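Local coordinates for protein 3',5'-nucleoside bisphosphate phosphatase (Chromobacterium violaceum, PDB 2YB1) that hydrolyses the 3'-phosphate from nucleoside 3',5'-bisphosphates, giving nucleoside 5'-phosphates and orthophosphate, with three manganese ions bound per subunit, at residues D228-K231 with F232-A236. Sequence-based numbering, arbitrary orientation.
Sequences DMHK and FALHA
Helix 226-239, the crossover helix of the beta-alpha-beta unit between strands 216-221 and 242-246, sets D228, one turn back, and adjacent K231 against the F232 ring. Four successive i to i+4 backbone bonds join the halves: F232 N to D228 O (2.9 Å), A233 N to M229 O, L234 N to H230 O, the longest at 3.3 Å, and H235 N to K231 O. The F232 ring lies alongside two side chains that point the same way as its own. Its CG is anti to the carbonyl carbon (chi1 -64°), which brings the ring back along the helix, with CD2 3.0 Å from D228 O. The D228 carboxylate, inclined 48° to the ring plane, has OD1 4.1 Å from F232 CE2, while its OD2 accepts a hydrogen bond from S225 N. From K231, the methylene CE reaches F232 CE2 at 3.7 Å; the chain bends at chi3 (64°) to get there. Toward the C-terminal end, K231 CG sits 4.1 Å from H235 CD2. On the exposed face, H230 NE2 meets L234 CD1 at 3.8 Å. M229 and A233 face inward to A220 and V219 of strand 216-221, and F232 packs on I202 of helix 199-211 and on P192, its ring also meeting that of H224. The chemistry is thus divided by face: apolar groups seat the helix on the sheet and neighbouring helix, the lysine CE packs obliquely against the aromatic ring, and the carboxylate ties the first helical turn to the backbone before it, where its negative charge would probably complement the helix dipole.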
# COMPACT_ATOMS: atom_id res chain seq x y z
N ASP A 228 4.51 13.54 12.29
CA ASP A 228 3.37 12.92 11.61
C ASP A 228 2.68 11.94 12.53
O ASP A 228 1.45 11.92 12.63
CB ASP A 228 3.79 12.18 10.33
CG ASP A 228 4.19 13.13 9.18
OD1 ASP A 228 3.64 14.24 9.08
OD2 ASP A 228 5.05 12.73 8.37
N MET A 229 3.46 11.09 13.21
CA MET A 229 2.87 10.09 14.10
C MET A 229 2.05 10.77 15.17
O MET A 229 0.94 10.34 15.47
CB MET A 229 3.95 9.24 14.78
CG MET A 229 4.84 8.47 13.84
SD MET A 229 5.82 7.28 14.77
CE MET A 229 4.53 6.48 15.70
N HIS A 230 2.61 11.81 15.77
CA HIS A 230 1.90 12.56 16.81
C HIS A 230 0.59 13.14 16.28
O HIS A 230 -0.47 13.01 16.89
CB HIS A 230 2.81 13.67 17.35
CG HIS A 230 2.14 14.60 18.32
ND1 HIS A 230 2.05 14.33 19.67
CD2 HIS A 230 1.52 15.79 18.13
CE1 HIS A 230 1.42 15.32 20.27
NE2 HIS A 230 1.09 16.22 19.36
N LYS A 231 0.67 13.80 15.13
CA LYS A 231 -0.48 14.48 14.54
C LYS A 231 -1.59 13.51 14.14
O LYS A 231 -2.76 13.72 14.44
CB LYS A 231 -0.02 15.30 13.33
CG LYS A 231 -1.11 16.10 12.68
CD LYS A 231 -0.53 17.03 11.64
CE LYS A 231 0.12 16.26 10.50
NZ LYS A 231 0.65 17.22 9.49
N PHE A 232 -1.23 12.41 13.50
CA PHE A 232 -2.25 11.44 13.08
C PHE A 232 -2.80 10.58 14.23
O PHE A 232 -3.97 10.16 14.20
CB PHE A 232 -1.80 10.67 11.84
CG PHE A 232 -1.63 11.56 10.65
CD1 PHE A 232 -2.75 12.09 10.02
CD2 PHE A 232 -0.37 11.96 10.23
CE1 PHE A 232 -2.61 12.96 8.95
CE2 PHE A 232 -0.22 12.82 9.15
CZ PHE A 232 -1.34 13.33 8.52
N ALA A 233 -2.00 10.36 15.27
CA ALA A 233 -2.51 9.77 16.51
C ALA A 233 -3.68 10.58 17.09
O ALA A 233 -4.67 10.01 17.56
CB ALA A 233 -1.40 9.62 17.55
N LEU A 234 -3.55 11.90 17.08
CA LEU A 234 -4.61 12.81 17.56
C LEU A 234 -5.82 12.81 16.64
O LEU A 234 -6.96 12.77 17.13
CB LEU A 234 -4.09 14.24 17.74
CG LEU A 234 -3.06 14.44 18.86
CD1 LEU A 234 -2.67 15.91 18.95
CD2 LEU A 234 -3.62 13.92 20.18
N HIS A 235 -5.60 12.87 15.33
CA HIS A 235 -6.71 12.76 14.37
C HIS A 235 -7.48 11.47 14.63
O HIS A 235 -8.72 11.46 14.66
CB HIS A 235 -6.22 12.75 12.91
CG HIS A 235 -5.97 14.10 12.33
ND1 HIS A 235 -6.97 15.01 12.09
CD2 HIS A 235 -4.83 14.68 11.88
CE1 HIS A 235 -6.46 16.11 11.55
NE2 HIS A 235 -5.16 15.93 11.41
N ALA A 236 -6.74 10.38 14.82
CA ALA A 236 -7.36 9.08 15.03
C ALA A 236 -8.18 9.08 16.31
O ALA A 236 -9.30 8.58 16.35
CB ALA A 236 -6.30 7.97 15.07